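Local coordinates for protein beta 1-3 glucanase (Clostridium beijerinckii NCIMB 8052, PDB 5H4E) that probably hydrolyses beta-1,3-glucans, as a bacterial beta-1,3-glucanase of glycoside hydrolase family 64, at residues G32-T37 with G47-M52; D232-Y237 with H274-T279; G287-G292 with A298-V303. All blocks are in the same frame, centred on the assembly; numbering follows the deposited sequence.

Interaction 1. Residues G32-T37 with G47-M52; sequences GKDPDT and GNLIPM
L49 reaches across to the loop that follows strand 26-33 and touches it at two residues, D34 and P35. The apolar part of the contact is made by a single branch of the leucine: its CD1 packs 3.8 Å from CD of P35, the two side chains crossing at about a right angle. With CG set anti to the carbonyl carbon (chi1 -59°) and CD1 continuing the extended line of the side chain, this methyl becomes the leading end of L49. The same methyl lies 3.8 Å from OD2 of D34, an apolar neighbour of an oxygen that also accepts from a water.

The polar part runs through that water. No direct hydrogen bond joins the two segments; instead the water donates to D34 OD2 at 2.8 Å and to the backbone O of L49 at 2.7 Å, bridging the two acceptors.

The other carboxylate oxygen of D34 works within its own loop. OD1 accepts from D36 N at 2.9 Å through the anti lone pair, which makes an Asx turn, and from T37 N at 3.3 Å, which stands above the carboxylate plane. CG of D34 is anti to its own N (chi1 -169°), which brings the group beside the following peptides. Two backbone donors thus hold OD1 and restrain the carboxylate's rotation, presenting OD2 to the water.

Strand 40-43 lies between strands 26-33 and 49-51 in the antiparallel sheet, pairing with 26-33 on one side and with 49-51 on the other. L49 also rests on V41 and V43 of that middle strand and on P90 and I92 of strand 86-92, while P35 touches K91, so this surface contact bridges the ends of two strands that are not themselves paired.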
loop_
_atom_site.group_PDB
_atom_site.type_symbol
_atom_site.label_atom_id
_atom_site.label_comp_id
_atom_site.label_asym_id
_atom_site.label_seq_id
_atom_site.Cartn_x
_atom_site.Cartn_y
_atom_site.Cartn_z
ATOM N N GLY A 32 9.296 -10.711 4.812
ATOM C CA GLY A 32 9.706 -10.344 3.473
ATOM C C GLY A 32 10.363 -11.512 2.769
ATOM O O GLY A 32 10.145 -12.661 3.144
ATOM N N LYS A 33 11.155 -11.222 1.742
ATOM C CA LYS A 33 11.860 -12.282 1.030
ATOM C C LYS A 33 13.366 -12.068 1.021
ATOM O O LYS A 33 13.839 -10.944 0.870
ATOM C CB LYS A 33 11.341 -12.395 -0.399
ATOM C CG LYS A 33 10.016 -13.147 -0.476
ATOM C CD LYS A 33 9.141 -12.614 -1.588
ATOM C CE LYS A 33 9.575 -13.101 -2.948
ATOM N NZ LYS A 33 8.618 -12.605 -3.986
ATOM N N ASP A 34 14.103 -13.159 1.211
ATOM C CA ASP A 34 15.542 -13.155 1.020
ATOM C C ASP A 34 15.833 -12.812 -0.430
ATOM O O ASP A 34 15.291 -13.438 -1.341
ATOM C CB ASP A 34 16.144 -14.513 1.383
ATOM C CG ASP A 34 17.656 -14.474 1.462
ATOM O OD1 ASP A 34 18.293 -14.328 0.409
ATOM O OD2 ASP A 34 18.198 -14.591 2.582
ATOM N N PRO A 35 16.681 -11.805 -0.654
ATOM C CA PRO A 35 17.007 -11.354 -2.008
ATOM C C PRO A 35 17.609 -12.451 -2.884
ATOM O O PRO A 35 17.418 -12.427 -4.090
ATOM C CB PRO A 35 18.027 -10.239 -1.766
ATOM C CG PRO A 35 17.704 -9.736 -0.393
ATOM C CD PRO A 35 17.322 -10.966 0.374
ATOM N N ASP A 36 18.322 -13.397 -2.292
ATOM C CA ASP A 36 19.006 -14.411 -3.087
ATOM C C ASP A 36 18.188 -15.694 -3.264
ATOM O O ASP A 36 18.077 -16.219 -4.373
ATOM C CB ASP A 36 20.361 -14.718 -2.458
ATOM C CG ASP A 36 21.263 -13.501 -2.433
ATOM O OD1 ASP A 36 21.386 -12.851 -3.498
ATOM O OD2 ASP A 36 21.811 -13.168 -1.353
ATOM N N THR A 37 17.599 -16.185 -2.181
ATOM C CA THR A 37 16.866 -17.445 -2.223
ATOM C C THR A 37 15.402 -17.255 -2.601
ATOM O O THR A 37 14.754 -18.193 -3.061
ATOM C CB THR A 37 16.928 -18.181 -0.863
ATOM O OG1 THR A 37 16.123 -17.487 0.099
ATOM C CG2 THR A 37 18.363 -18.262 -0.353
ATOM N N GLY A 47 18.839 -8.737 12.779
ATOM C CA GLY A 47 18.861 -8.471 11.352
ATOM C C GLY A 47 19.048 -9.665 10.435
ATOM O O GLY A 47 19.204 -9.506 9.229
ATOM N N ASN A 48 19.043 -10.870 10.991
ATOM C CA ASN A 48 19.133 -12.076 10.169
ATOM C C ASN A 48 17.820 -12.419 9.474
ATOM O O ASN A 48 16.744 -12.287 10.069
ATOM C CB ASN A 48 19.573 -13.269 11.031
ATOM C CG ASN A 48 20.904 -13.041 11.683
ATOM O OD1 ASN A 48 21.931 -12.992 11.001
ATOM N ND2 ASN A 48 20.907 -12.895 13.006
ATOM N N LEU A 49 17.898 -12.880 8.226
ATOM C CA LEU A 49 16.684 -13.278 7.515
ATOM C C LEU A 49 16.413 -14.761 7.781
ATOM O O LEU A 49 16.967 -15.620 7.110
ATOM C CB LEU A 49 16.805 -13.011 6.015
ATOM C CG LEU A 49 17.074 -11.557 5.629
ATOM C CD1 LEU A 49 16.965 -11.373 4.121
ATOM C CD2 LEU A 49 16.133 -10.608 6.370
ATOM N N ILE A 50 15.561 -15.048 8.763
ATOM C CA ILE A 50 15.250 -16.439 9.125
ATOM C C ILE A 50 14.128 -16.987 8.256
ATOM O O ILE A 50 13.019 -16.447 8.269
ATOM C CB ILE A 50 14.819 -16.579 10.588
ATOM C CG1 ILE A 50 15.764 -15.818 11.517
ATOM C CG2 ILE A 50 14.759 -18.049 10.974
ATOM C CD1 ILE A 50 17.203 -16.329 11.469
ATOM N N PRO A 51 14.399 -18.066 7.505
ATOM C CA PRO A 51 13.357 -18.651 6.647
ATOM C C PRO A 51 12.089 -18.993 7.415
ATOM O O PRO A 51 12.175 -19.544 8.512
ATOM C CB PRO A 51 14.020 -19.924 6.109
ATOM C CG PRO A 51 15.489 -19.615 6.157
ATOM C CD PRO A 51 15.666 -18.814 7.414
ATOM N N MET A 52 10.928 -18.645 6.868
ATOM C CA MET A 52 9.690 -19.119 7.466
ATOM C C MET A 52 9.553 -20.615 7.223
ATOM O O MET A 52 9.838 -21.112 6.130
ATOM C CB MET A 52 8.470 -18.398 6.894
ATOM C CG MET A 52 8.383 -16.923 7.211
ATOM S SD MET A 52 6.823 -16.283 6.579
ATOM C CE MET A 52 7.137 -14.522 6.674
HETATM O O HOH W 1 17.316 -16.353 4.549
#

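Interaction 2. Residues D232-Y237 with H274-T279; sequences DVYSYY and HGKPST
G275 is met by the hydroxyl of Y234, which projects from helix 227-236 and donates a hydrogen bond to the glycine's carbonyl: Y234 OH lies 2.8 Å from G275 O. The donor sits in the carbonyl plane on a lone pair, with a C=O...donor angle of 143°, and the oxygen approaches the tyrosine at its edge, near the ring plane. The phenol is thereby tied to a backbone acceptor at the far end of its ring.

At K276 the contact turns from the edge to a face. The aliphatic part of the lysine is laid over the ring, CB standing 3.7 Å from Y234 CE2, and CG lies 4.0 Å from the ring centroid, only 10° off the normal, a CH-pi contact. CG is anti to the backbone N (chi1 174°), and the chain bends at chi3, so the methylenes follow the ring while NZ goes on to hydrogen-bond N231 OD1 of the same helix.

This loop joins strand 271-273, an outer strand of the four-stranded antiparallel sheet, to helix 279-284, and the tyrosine fastens it to helix 227-236. F260, on the neighbouring strand of that sheet, also meets the Y234 ring edge-to-face.

P277 comes next, its CD at 3.3 Å from Y234 OH and 3.6 Å from CZ; the two side chains come from opposite directions, and the CD lies obliquely to the ring. The proline also packs on I230. Beyond it, S278 occupies the N-cap position of helix 279-284, and T279 OG1 bonds to D227 OD1 and F226 N, at the start of helix 227-236.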
loop_
_atom_site.group_PDB
_atom_site.type_symbol
_atom_site.label_atom_id
_atom_site.label_comp_id
_atom_site.label_asym_id
_atom_site.label_seq_id
_atom_site.Cartn_x
_atom_site.Cartn_y
_atom_site.Cartn_z
ATOM N N ASP A 232 -17.569 6.531 -20.920
ATOM C CA ASP A 232 -17.389 7.808 -21.623
ATOM C C ASP A 232 -15.983 7.915 -22.174
ATOM O O ASP A 232 -15.779 8.312 -23.326
ATOM C CB ASP A 232 -17.656 9.006 -20.698
ATOM C CG ASP A 232 -19.113 9.166 -20.353
ATOM O OD1 ASP A 232 -19.957 8.584 -21.062
ATOM O OD2 ASP A 232 -19.413 9.888 -19.381
ATOM N N VAL A 233 -15.013 7.559 -21.332
ATOM C CA VAL A 233 -13.604 7.669 -21.682
ATOM C C VAL A 233 -13.225 6.726 -22.821
ATOM O O VAL A 233 -12.556 7.133 -23.780
ATOM C CB VAL A 233 -12.699 7.403 -20.440
ATOM C CG1 VAL A 233 -11.251 7.155 -20.859
ATOM C CG2 VAL A 233 -12.792 8.573 -19.470
ATOM N N TYR A 234 -13.652 5.469 -22.742
ATOM C CA TYR A 234 -13.387 4.552 -23.857
ATOM C C TYR A 234 -14.100 4.960 -25.165
ATOM O O TYR A 234 -13.557 4.783 -26.258
ATOM C CB TYR A 234 -13.764 3.127 -23.463
ATOM C CG TYR A 234 -12.595 2.369 -22.898
ATOM C CD1 TYR A 234 -11.884 2.859 -21.800
ATOM C CD2 TYR A 234 -12.177 1.174 -23.470
ATOM C CE1 TYR A 234 -10.793 2.154 -21.277
ATOM C CE2 TYR A 234 -11.094 0.471 -22.957
ATOM C CZ TYR A 234 -10.410 0.961 -21.866
ATOM O OH TYR A 234 -9.340 0.251 -21.372
ATOM N N SER A 235 -15.295 5.527 -25.041
ATOM C CA SER A 235 -16.048 6.007 -26.200
ATOM C C SER A 235 -15.338 7.204 -26.832
ATOM O O SER A 235 -15.167 7.280 -28.058
ATOM C CB SER A 235 -17.475 6.373 -25.778
ATOM O OG SER A 235 -18.232 6.919 -26.850
ATOM N N TYR A 236 -14.901 8.128 -25.981
ATOM C CA TYR A 236 -14.186 9.315 -26.419
ATOM C C TYR A 236 -12.906 8.962 -27.176
ATOM O O TYR A 236 -12.684 9.459 -28.279
ATOM C CB TYR A 236 -13.866 10.211 -25.213
ATOM C CG TYR A 236 -13.238 11.528 -25.600
ATOM C CD1 TYR A 236 -14.027 12.581 -26.065
ATOM C CD2 TYR A 236 -11.860 11.714 -25.524
ATOM C CE1 TYR A 236 -13.455 13.794 -26.439
ATOM C CE2 TYR A 236 -11.273 12.928 -25.893
ATOM C CZ TYR A 236 -12.078 13.961 -26.344
ATOM O OH TYR A 236 -11.502 15.158 -26.715
ATOM N N TYR A 237 -12.082 8.084 -26.598
ATOM C CA TYR A 237 -10.766 7.781 -27.152
ATOM C C TYR A 237 -10.830 6.756 -28.290
ATOM O O TYR A 237 -9.801 6.358 -28.829
ATOM C CB TYR A 237 -9.806 7.310 -26.035
ATOM C CG TYR A 237 -9.265 8.470 -25.206
ATOM C CD1 TYR A 237 -8.667 9.564 -25.826
ATOM C CD2 TYR A 237 -9.409 8.503 -23.819
ATOM C CE1 TYR A 237 -8.196 10.642 -25.091
ATOM C CE2 TYR A 237 -8.930 9.578 -23.072
ATOM C CZ TYR A 237 -8.324 10.644 -23.718
ATOM O OH TYR A 237 -7.850 11.722 -23.011
ATOM N N HIS A 274 -5.519 -4.748 -22.572
ATOM C CA HIS A 274 -6.498 -5.681 -23.113
ATOM C C HIS A 274 -7.837 -5.622 -22.397
ATOM O O HIS A 274 -8.026 -6.229 -21.350
ATOM C CB HIS A 274 -5.931 -7.101 -23.068
ATOM C CG HIS A 274 -4.700 -7.266 -23.900
ATOM N ND1 HIS A 274 -4.749 -7.513 -25.254
ATOM C CD2 HIS A 274 -3.388 -7.181 -23.580
ATOM C CE1 HIS A 274 -3.520 -7.588 -25.731
ATOM N NE2 HIS A 274 -2.675 -7.391 -24.736
ATOM N N GLY A 275 -8.774 -4.876 -22.968
ATOM C CA GLY A 275 -10.109 -4.792 -22.416
ATOM C C GLY A 275 -10.445 -3.450 -21.795
ATOM O O GLY A 275 -9.614 -2.531 -21.736
ATOM N N LYS A 276 -11.691 -3.347 -21.349
ATOM C CA LYS A 276 -12.197 -2.168 -20.671
ATOM C C LYS A 276 -12.331 -2.474 -19.179
ATOM O O LYS A 276 -12.951 -3.476 -18.804
ATOM C CB LYS A 276 -13.536 -1.748 -21.269
ATOM C CG LYS A 276 -14.209 -0.625 -20.529
ATOM C CD LYS A 276 -15.421 -0.095 -21.281
ATOM C CE LYS A 276 -16.551 -1.095 -21.301
ATOM N NZ LYS A 276 -17.709 -0.542 -22.054
ATOM N N PRO A 277 -11.736 -1.626 -18.320
ATOM C CA PRO A 277 -11.667 -1.956 -16.885
ATOM C C PRO A 277 -13.009 -1.913 -16.151
ATOM O O PRO A 277 -13.900 -1.144 -16.515
ATOM C CB PRO A 277 -10.719 -0.888 -16.325
ATOM C CG PRO A 277 -10.857 0.269 -17.258
ATOM C CD PRO A 277 -11.101 -0.331 -18.628
ATOM N N SER A 278 -13.146 -2.752 -15.128
ATOM C CA SER A 278 -14.250 -2.640 -14.195
ATOM C C SER A 278 -13.939 -1.558 -13.174
ATOM O O SER A 278 -12.812 -1.046 -13.115
ATOM C CB SER A 278 -14.488 -3.964 -13.476
ATOM O OG SER A 278 -13.332 -4.309 -12.723
ATOM N N THR A 279 -14.935 -1.235 -12.363
ATOM C CA THR A 279 -14.747 -0.343 -11.228
ATOM C C THR A 279 -13.701 -0.921 -10.269
ATOM O O THR A 279 -12.875 -0.184 -9.719
ATOM C CB THR A 279 -16.103 -0.083 -10.515
ATOM O OG1 THR A 279 -16.844 0.893 -11.264
ATOM C CG2 THR A 279 -15.920 0.445 -9.098
#

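Interaction 3. Residues G287-G292 with A298-V303; sequences GIFDGG and AIKAQV
F289 turns the edge of its ring to helix 294-309: CG1 of V303 lies near the ring plane, 3.9 Å from CE1, the two side chains crossing at about a right angle. The carbonyl O of K300 approaches obliquely, 3.7 Å from CD1 of F289, and the lysine's CB is also close to that atom. With chi1 at -71°, CG of F289 stands beside its own N, which swings the ring along the helix toward V303.

K300 carries the polar half. Extended beyond CG, its chain runs past the carbonyls of I288 and F289 to place the ammonium inside the bend of the loop. NZ donates to D290 O at 3.0 Å and to G291 O at 3.1 Å, in both cases from above the carbonyl plane (52° and 73° out of it). A water accepts from NZ and donates to I288 O, at 2.7 Å from the latter. The direct bond from NZ to I288 O, at 3.2 Å, is weak and must share one of the three ammonium hydrogens. Several carbonyl dipoles thus surround one ammonium and would be expected to stabilise its positive charge.

I273 of strand 271-273 touches I288, K300 and V303. Locally this is a loop folded back on the helix it leads into: the turn between helices 279-284 and 294-309 wraps its backbone carbonyls round a lysine from the second turn of the latter.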
loop_
_atom_site.group_PDB
_atom_site.type_symbol
_atom_site.label_atom_id
_atom_site.label_comp_id
_atom_site.label_asym_id
_atom_site.label_seq_id
_atom_site.Cartn_x
_atom_site.Cartn_y
_atom_site.Cartn_z
ATOM N N GLY A 287 -6.167 -7.043 -12.473
ATOM C CA GLY A 287 -6.895 -7.461 -13.660
ATOM C C GLY A 287 -6.185 -7.038 -14.935
ATOM O O GLY A 287 -5.012 -7.363 -15.128
ATOM N N ILE A 288 -6.875 -6.282 -15.791
ATOM C CA ILE A 288 -6.284 -5.865 -17.060
ATOM C C ILE A 288 -5.137 -4.877 -16.852
ATOM O O ILE A 288 -4.301 -4.686 -17.740
ATOM C CB ILE A 288 -7.346 -5.253 -18.022
ATOM C CG1 ILE A 288 -7.813 -3.872 -17.558
ATOM C CG2 ILE A 288 -8.531 -6.194 -18.161
ATOM C CD1 ILE A 288 -8.853 -3.254 -18.514
ATOM N N PHE A 289 -5.070 -4.278 -15.664
ATOM C CA PHE A 289 -3.971 -3.374 -15.331
ATOM C C PHE A 289 -2.722 -4.150 -14.879
ATOM O O PHE A 289 -1.670 -3.554 -14.624
ATOM C CB PHE A 289 -4.414 -2.377 -14.253
ATOM C CG PHE A 289 -5.406 -1.348 -14.744
ATOM C CD1 PHE A 289 -5.149 -0.612 -15.894
ATOM C CD2 PHE A 289 -6.607 -1.138 -14.071
ATOM C CE1 PHE A 289 -6.056 0.339 -16.354
ATOM C CE2 PHE A 289 -7.515 -0.199 -14.515
ATOM C CZ PHE A 289 -7.243 0.545 -15.670
ATOM N N ASP A 290 -2.844 -5.475 -14.785
ATOM C CA ASP A 290 -1.697 -6.349 -14.492
ATOM C C ASP A 290 -1.063 -6.885 -15.768
ATOM O O ASP A 290 -1.744 -7.062 -16.779
ATOM C CB ASP A 290 -2.107 -7.541 -13.617
ATOM C CG ASP A 290 -2.319 -7.158 -12.167
ATOM O OD1 ASP A 290 -1.723 -6.147 -11.735
ATOM O OD2 ASP A 290 -3.066 -7.881 -11.463
ATOM N N GLY A 291 0.238 -7.156 -15.706
ATOM C CA GLY A 291 0.928 -7.859 -16.774
ATOM C C GLY A 291 1.445 -6.959 -17.877
ATOM O O GLY A 291 1.219 -5.748 -17.856
ATOM N N GLY A 292 2.152 -7.559 -18.833
ATOM C CA GLY A 292 2.625 -6.846 -20.009
ATOM C C GLY A 292 4.110 -6.553 -19.957
ATOM O O GLY A 292 4.750 -6.773 -18.928
ATOM N N ALA A 298 3.942 0.496 -17.463
ATOM C CA ALA A 298 3.947 1.932 -17.186
ATOM C C ALA A 298 2.699 2.636 -17.711
ATOM O O ALA A 298 2.169 3.539 -17.056
ATOM C CB ALA A 298 5.170 2.565 -17.771
ATOM N N ILE A 299 2.250 2.241 -18.900
ATOM C CA ILE A 299 1.007 2.772 -19.464
ATOM C C ILE A 299 -0.193 2.416 -18.593
ATOM O O ILE A 299 -1.037 3.269 -18.305
ATOM C CB ILE A 299 0.751 2.241 -20.885
ATOM C CG1 ILE A 299 1.682 2.923 -21.887
ATOM C CG2 ILE A 299 -0.725 2.427 -21.273
ATOM C CD1 ILE A 299 1.803 2.173 -23.196
ATOM N N LYS A 300 -0.270 1.155 -18.163
ATOM C CA LYS A 300 -1.366 0.716 -17.293
ATOM C C LYS A 300 -1.374 1.489 -15.968
ATOM O O LYS A 300 -2.438 1.826 -15.443
ATOM C CB LYS A 300 -1.270 -0.795 -17.036
ATOM C CG LYS A 300 -1.612 -1.630 -18.268
ATOM C CD LYS A 300 -1.358 -3.121 -18.065
ATOM C CE LYS A 300 -1.465 -3.846 -19.396
ATOM N NZ LYS A 300 -1.502 -5.335 -19.239
ATOM N N ALA A 301 -0.185 1.786 -15.448
ATOM C CA ALA A 301 -0.064 2.534 -14.195
ATOM C C ALA A 301 -0.625 3.949 -14.361
ATOM O O ALA A 301 -1.376 4.452 -13.517
ATOM C CB ALA A 301 1.392 2.584 -13.746
ATOM N N GLN A 302 -0.251 4.588 -15.460
ATOM C CA GLN A 302 -0.703 5.946 -15.719
ATOM C C GLN A 302 -2.209 5.994 -15.931
ATOM O O GLN A 302 -2.881 6.885 -15.418
ATOM C CB GLN A 302 0.018 6.510 -16.927
ATOM C CG GLN A 302 1.487 6.699 -16.692
ATOM C CD GLN A 302 1.799 8.073 -16.143
ATOM O OE1 GLN A 302 0.900 8.905 -15.985
ATOM N NE2 GLN A 302 3.079 8.334 -15.877
ATOM N N VAL A 303 -2.736 5.038 -16.687
ATOM C CA VAL A 303 -4.163 5.031 -17.002
ATOM C C VAL A 303 -4.977 4.737 -15.739
ATOM O O VAL A 303 -5.966 5.411 -15.441
ATOM C CB VAL A 303 -4.474 4.009 -18.125
ATOM C CG1 VAL A 303 -5.965 3.789 -18.265
ATOM C CG2 VAL A 303 -3.864 4.500 -19.464
HETATM O O HOH W 2 -4.171 -5.671 -20.228
#

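Overall arrangement
From the N terminus, interaction 1 comes first: it closes the short excursion through strand 40-43 in the antiparallel sheet that holds strands 26-33, 40-43 and 49-51. Interaction 2 spans a longer stretch, which includes the four-stranded sheet, and brings the loop after its last strand back to helix 227-236. Interaction 3 follows, closing the turn into helix 294-309. The three are in series, none nested or crossed. Interactions 2 and 3 are neighbours, centres about 13 Å apart, and touch where I288 packs on the 274-277 backbone, so the loops before and after helix 279-284 pack together. Interaction 1 lies on the opposite side of the chain's centre from interaction 2, centres about 41 Å apart.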